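Local coordinates for GH3 beta-N-acetylglucosaminidase (PDB 6K5J), which probably cleaves terminal N-acetylglucosamine residues from beta-linked sugars such as chitin fragments, as a family 3 glycoside hydrolase with beta-N-acetylglucosaminidase activity, at residues 141-151 with 483-491. Residues are numbered along the deposited sequence; the frame is centred on the assembly and turned at random.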
ATOM      1  N   ASN A 141     -11.095  -4.956   4.918  1.00 16.65           N
ATOM      2  CA  ASN A 141     -10.448  -5.683   6.014  1.00 16.97           C
ATOM      3  C   ASN A 141     -11.486  -6.020   7.084  1.00 20.77           C
ATOM      4  O   ASN A 141     -11.567  -5.402   8.147  1.00 22.47           O
ATOM      5  CB  ASN A 141      -9.295  -4.873   6.595  1.00 20.63           C
ATOM      6  CG  ASN A 141      -8.274  -5.742   7.300  1.00 20.65           C
ATOM      7  OD1 ASN A 141      -7.328  -6.237   6.682  1.00 20.15           O
ATOM      8  ND2 ASN A 141      -8.454  -5.926   8.605  1.00 19.54           N
ATOM      9  N   ASN A 142     -12.315  -7.013   6.764  1.00 20.03           N
ATOM     10  CA  ASN A 142     -13.339  -7.521   7.671  1.00 22.39           C
ATOM     11  C   ASN A 142     -12.803  -8.603   8.602  1.00 22.60           C
ATOM     12  O   ASN A 142     -13.559  -9.120   9.430  1.00 21.49           O
ATOM     13  CB  ASN A 142     -14.510  -8.090   6.871  1.00 21.08           C
ATOM     14  CG  ASN A 142     -14.097  -9.279   6.054  1.00 24.12           C
ATOM     15  OD1 ASN A 142     -13.249  -9.163   5.176  1.00 24.22           O
ATOM     16  ND2 ASN A 142     -14.644 -10.447   6.371  1.00 29.61           N
ATOM     17  N   ASN A 143     -11.538  -8.974   8.457  1.00 19.67           N
ATOM     18  CA  ASN A 143     -10.885  -9.950   9.328  1.00 18.31           C
ATOM     19  C   ASN A 143      -9.770  -9.265  10.103  1.00 17.69           C
ATOM     20  O   ASN A 143      -8.736  -8.916   9.503  1.00 19.04           O
ATOM     21  CB  ASN A 143     -10.321 -11.107   8.506  1.00 19.50           C
ATOM     22  CG  ASN A 143      -9.590 -12.127   9.356  1.00 25.29           C
ATOM     23  OD1 ASN A 143      -9.616 -12.070  10.591  1.00 22.71           O
ATOM     24  ND2 ASN A 143      -8.957 -13.087   8.701  1.00 27.64           N
ATOM     25  N   PRO A 144      -9.898  -9.075  11.420  1.00 21.53           N
ATOM     26  CA  PRO A 144      -8.848  -8.342  12.153  1.00 16.69           C
ATOM     27  C   PRO A 144      -7.512  -9.064  12.162  1.00 20.56           C
ATOM     28  O   PRO A 144      -6.475  -8.407  12.333  1.00 20.62           O
ATOM     29  CB  PRO A 144      -9.434  -8.192  13.569  1.00 18.03           C
ATOM     30  CG  PRO A 144     -10.448  -9.310  13.692  1.00 19.53           C
ATOM     31  CD  PRO A 144     -10.990  -9.539  12.297  1.00 19.38           C
ATOM     32  N   GLY A 145      -7.504 -10.382  11.943  1.00 21.21           N
ATOM     33  CA  GLY A 145      -6.295 -11.175  11.807  1.00 22.26           C
ATOM     34  C   GLY A 145      -5.571 -11.064  10.481  1.00 23.68           C
ATOM     35  O   GLY A 145      -4.498 -11.655  10.338  1.00 21.39           O
ATOM     36  N   ASN A 146      -6.106 -10.327   9.510  1.00 21.47           N
ATOM     37  CA  ASN A 146      -5.487 -10.271   8.186  1.00 18.68           C
ATOM     38  C   ASN A 146      -4.034  -9.804   8.300  1.00 20.71           C
ATOM     39  O   ASN A 146      -3.782  -8.685   8.774  1.00 20.99           O
ATOM     40  CB  ASN A 146      -6.271  -9.344   7.261  1.00 19.97           C
ATOM     41  CG  ASN A 146      -5.803  -9.438   5.809  1.00 21.48           C
ATOM     42  OD1 ASN A 146      -4.603  -9.450   5.524  1.00 18.73           O
ATOM     43  ND2 ASN A 146      -6.755  -9.519   4.890  1.00 19.57           N
ATOM     44  N   PRO A 147      -3.057 -10.626   7.908  1.00 21.06           N
ATOM     45  CA  PRO A 147      -1.651 -10.272   8.134  1.00 23.35           C
ATOM     46  C   PRO A 147      -1.016  -9.436   7.036  1.00 20.98           C
ATOM     47  O   PRO A 147       0.142  -9.034   7.196  1.00 22.02           O
ATOM     48  CB  PRO A 147      -0.972 -11.645   8.198  1.00 21.66           C
ATOM     49  CG  PRO A 147      -1.741 -12.451   7.176  1.00 25.50           C
ATOM     50  CD  PRO A 147      -3.197 -11.984   7.337  1.00 21.31           C
ATOM     51  N   VAL A 148      -1.712  -9.172   5.936  1.00 17.40           N
ATOM     52  CA  VAL A 148      -1.101  -8.467   4.816  1.00 18.29           C
ATOM     53  C   VAL A 148      -1.838  -7.185   4.434  1.00 20.16           C
ATOM     54  O   VAL A 148      -1.206  -6.268   3.879  1.00 18.69           O
ATOM     55  CB  VAL A 148      -0.961  -9.402   3.590  1.00 24.74           C
ATOM     56  CG1 VAL A 148      -2.311  -9.876   3.115  1.00 21.62           C
ATOM     57  CG2 VAL A 148      -0.181  -8.721   2.450  1.00 23.13           C
ATOM     58  N   ILE A 149      -3.127  -7.052   4.742  1.00 19.35           N
ATOM     59  CA  ILE A 149      -3.863  -5.834   4.402  1.00 19.48           C
ATOM     60  C   ILE A 149      -3.849  -4.885   5.601  1.00 17.99           C
ATOM     61  O   ILE A 149      -3.040  -3.952   5.644  1.00 17.76           O
ATOM     62  CB  ILE A 149      -5.289  -6.175   3.927  1.00 18.05           C
ATOM     63  CG1 ILE A 149      -5.229  -7.168   2.759  1.00 16.61           C
ATOM     64  CG2 ILE A 149      -6.073  -4.896   3.520  1.00 19.23           C
ATOM     65  CD1 ILE A 149      -4.391  -6.694   1.533  1.00 17.69           C
ATOM     66  N   GLY A 150      -4.715  -5.114   6.591  1.00 18.44           N
ATOM     67  CA  GLY A 150      -4.670  -4.276   7.788  1.00 18.44           C
ATOM     68  C   GLY A 150      -4.977  -2.829   7.442  1.00 18.27           C
ATOM     69  O   GLY A 150      -5.948  -2.542   6.734  1.00 18.02           O
ATOM     70  N   VAL A 151      -4.113  -1.897   7.878  1.00 14.62           N
ATOM     71  CA  VAL A 151      -4.384  -0.467   7.658  1.00 15.46           C
ATOM     72  C   VAL A 151      -4.261  -0.062   6.191  1.00 17.64           C
ATOM     73  O   VAL A 151      -4.518   1.096   5.836  1.00 18.09           O
ATOM     74  CB  VAL A 151      -3.467   0.431   8.512  1.00 17.99           C
ATOM     75  CG1 VAL A 151      -3.677   0.170  10.011  1.00 18.53           C
ATOM     76  CG2 VAL A 151      -2.000   0.253   8.109  1.00 17.95           C
ATOM     77  N   SER A 483      -2.222   3.048  19.189  1.00 20.11           N
ATOM     78  CA  SER A 483      -1.734   2.153  18.152  1.00 17.95           C
ATOM     79  C   SER A 483      -1.394   2.963  16.911  1.00 20.51           C
ATOM     80  O   SER A 483      -2.189   3.802  16.467  1.00 20.89           O
ATOM     81  CB  SER A 483      -2.766   1.068  17.827  1.00 19.15           C
ATOM     82  OG  SER A 483      -4.054   1.621  17.596  1.00 18.86           O
ATOM     83  N   ALA A 484      -0.204   2.718  16.364  1.00 18.88           N
ATOM     84  CA  ALA A 484       0.278   3.404  15.170  1.00 20.69           C
ATOM     85  C   ALA A 484       0.383   2.470  13.973  1.00 19.76           C
ATOM     86  O   ALA A 484       0.990   2.833  12.956  1.00 18.53           O
ATOM     87  CB  ALA A 484       1.632   4.065  15.444  1.00 17.78           C
ATOM     88  N   ARG A 485      -0.162   1.261  14.077  1.00 19.20           N
ATOM     89  CA  ARG A 485      -0.478   0.517  12.870  1.00 19.11           C
ATOM     90  C   ARG A 485      -1.867  -0.102  13.033  1.00 17.37           C
ATOM     91  O   ARG A 485      -2.841   0.650  13.144  1.00 18.53           O
ATOM     92  CB  ARG A 485       0.612  -0.509  12.535  1.00 20.97           C
ATOM     93  CG  ARG A 485       0.468  -0.980  11.083  1.00 20.69           C
ATOM     94  CD  ARG A 485       1.760  -1.467  10.435  1.00 23.27           C
ATOM     95  NE  ARG A 485       1.459  -1.907   9.071  1.00 21.75           N
ATOM     96  CZ  ARG A 485       2.264  -1.763   8.018  1.00 28.23           C
ATOM     97  NH1 ARG A 485       3.460  -1.200   8.148  1.00 26.25           N
ATOM     98  NH2 ARG A 485       1.866  -2.191   6.825  1.00 24.45           N
ATOM     99  N   ASN A 486      -2.006  -1.429  13.038  1.00 18.57           N
ATOM    100  CA  ASN A 486      -3.356  -1.992  13.082  1.00 18.82           C
ATOM    101  C   ASN A 486      -4.040  -1.609  14.392  1.00 20.05           C
ATOM    102  O   ASN A 486      -3.429  -1.704  15.463  1.00 22.86           O
ATOM    103  CB  ASN A 486      -3.344  -3.519  12.941  1.00 21.53           C
ATOM    104  CG  ASN A 486      -2.993  -3.978  11.530  1.00 23.34           C
ATOM    105  OD1 ASN A 486      -2.778  -3.165  10.632  1.00 22.03           O
ATOM    106  ND2 ASN A 486      -2.922  -5.288  11.337  1.00 22.61           N
ATOM    107  N   PRO A 487      -5.313  -1.190  14.351  1.00 18.01           N
ATOM    108  CA  PRO A 487      -6.013  -0.834  15.591  1.00 17.05           C
ATOM    109  C   PRO A 487      -6.431  -2.040  16.406  1.00 21.09           C
ATOM    110  O   PRO A 487      -6.876  -1.868  17.547  1.00 21.88           O
ATOM    111  CB  PRO A 487      -7.238  -0.061  15.087  1.00 18.61           C
ATOM    112  CG  PRO A 487      -7.554  -0.733  13.763  1.00 18.64           C
ATOM    113  CD  PRO A 487      -6.176  -1.041  13.165  1.00 20.17           C
ATOM    114  N   PHE A 488      -6.271  -3.248  15.867  1.00 18.08           N
ATOM    115  CA  PHE A 488      -6.714  -4.469  16.527  1.00 21.05           C
ATOM    116  C   PHE A 488      -5.802  -4.884  17.676  1.00 23.39           C
ATOM    117  O   PHE A 488      -6.095  -5.876  18.357  1.00 22.14           O
ATOM    118  CB  PHE A 488      -6.841  -5.573  15.469  1.00 21.66           C
ATOM    119  CG  PHE A 488      -7.488  -5.082  14.189  1.00 20.56           C
ATOM    120  CD1 PHE A 488      -8.773  -4.554  14.212  1.00 20.13           C
ATOM    121  CD2 PHE A 488      -6.799  -5.100  12.986  1.00 20.84           C
ATOM    122  CE1 PHE A 488      -9.378  -4.073  13.039  1.00 21.53           C
ATOM    123  CE2 PHE A 488      -7.393  -4.623  11.809  1.00 20.86           C
ATOM    124  CZ  PHE A 488      -8.674  -4.107  11.839  1.00 18.16           C
ATOM    125  N   ASP A 489      -4.718  -4.133  17.914  1.00 20.56           N
ATOM    126  CA  ASP A 489      -3.881  -4.350  19.088  1.00 22.16           C
ATOM    127  C   ASP A 489      -4.703  -4.419  20.368  1.00 21.14           C
ATOM    128  O   ASP A 489      -4.361  -5.166  21.293  1.00 21.56           O
ATOM    129  CB  ASP A 489      -2.847  -3.224  19.215  1.00 19.36           C
ATOM    130  CG  ASP A 489      -1.707  -3.357  18.236  1.00 22.86           C
ATOM    131  OD1 ASP A 489      -1.728  -4.285  17.407  1.00 23.74           O
ATOM    132  OD2 ASP A 489      -0.783  -2.516  18.295  1.00 24.02           O
ATOM    133  N   ILE A 490      -5.779  -3.627  20.450  1.00 20.58           N
ATOM    134  CA  ILE A 490      -6.586  -3.580  21.670  1.00 22.68           C
ATOM    135  C   ILE A 490      -7.090  -4.968  22.046  1.00 25.52           C
ATOM    136  O   ILE A 490      -7.324  -5.247  23.227  1.00 23.29           O
ATOM    137  CB  ILE A 490      -7.759  -2.590  21.509  1.00 21.55           C
ATOM    138  CG1 ILE A 490      -8.495  -2.385  22.835  1.00 24.41           C
ATOM    139  CG2 ILE A 490      -8.732  -3.055  20.434  1.00 21.93           C
ATOM    140  CD1 ILE A 490      -9.604  -1.352  22.761  1.00 25.11           C
ATOM    141  N   ASN A 491      -7.285  -5.847  21.051  1.00 22.35           N
ATOM    142  CA  ASN A 491      -7.783  -7.203  21.292  1.00 23.41           C
ATOM    143  C   ASN A 491      -6.810  -8.039  22.111  1.00 25.83           C
ATOM    144  O   ASN A 491      -7.227  -9.023  22.736  1.00 24.83           O
ATOM    145  CB  ASN A 491      -8.054  -7.923  19.964  1.00 20.15           C
ATOM    146  CG  ASN A 491      -9.238  -7.350  19.222  1.00 23.21           C
ATOM    147  OD1 ASN A 491     -10.061  -6.642  19.801  1.00 22.78           O
ATOM    148  ND2 ASN A 491      -9.334  -7.656  17.933  1.00 22.98           N
TER
HETATM  149  O   HOH W   1      -4.132  -7.396  13.226  1.00 24.76           O
HETATM  150  O   HOH W   2      -2.120  -6.413   8.870  1.00 20.53           O
HETATM  151  O   HOH W   3      -0.407  -3.996   6.385  1.00 22.88           O
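Phe488 lays its ring between two prolines. Pro144 comes over one face, its CB 3.9 Å from the ring centroid in a CH-pi contact 19° off the normal, while Pro487 of its own segment sets CG over the opposite face. The amide of Asn141 is nearly parallel to the ring, the planes 12° apart, but stands off the ring's plane on the Pro144 side; ND2 comes in obliquely, 3.6 Å from Phe488 CE2. Gly150 N fixes the other end of that amide, donating to Asn141 OD1 from above the carbonyl plane.

Beside the ring, Asn486 turns CG anti to its carbonyl carbon (chi1 -72°), which carries the amide up to the loop 141-151. Its OD1 takes a weak, bent bond from Val151 N at 3.3 Å. Its ND2 works through water, giving protons to two molecules that in turn donate to Pro144 O and to Asn146 O, 2.7 and 2.8 Å from their respective waters. Asn146 itself braces this loop, since its OD1 accepts from both Val148 N and Ile149 N.

Val151 directs CG1 against Arg485 O, 3.3 Å away, and sets CG2 across the extended Arg485 side chain, crossing it at about a right angle near CG and NE. At the guanidinium edge, in plane, a third water accepts from Arg485 NH2 and donates to Ile149 O; Arg485 also forms a salt bridge with Asp404 and donates to Val403 O.

The contact joins a loop after strand 132-133 of the TIM-barrel-like N-terminal domain to the turn after strand 478-483 of the six-stranded C-terminal sheet. Apolar contacts lie at both ends, Val151 also reaching Pro487, but the one direct hydrogen bond across is weak; this buried interface satisfies the carbonyls of Pro144, Asn146 and Ile149 largely through bridging waters.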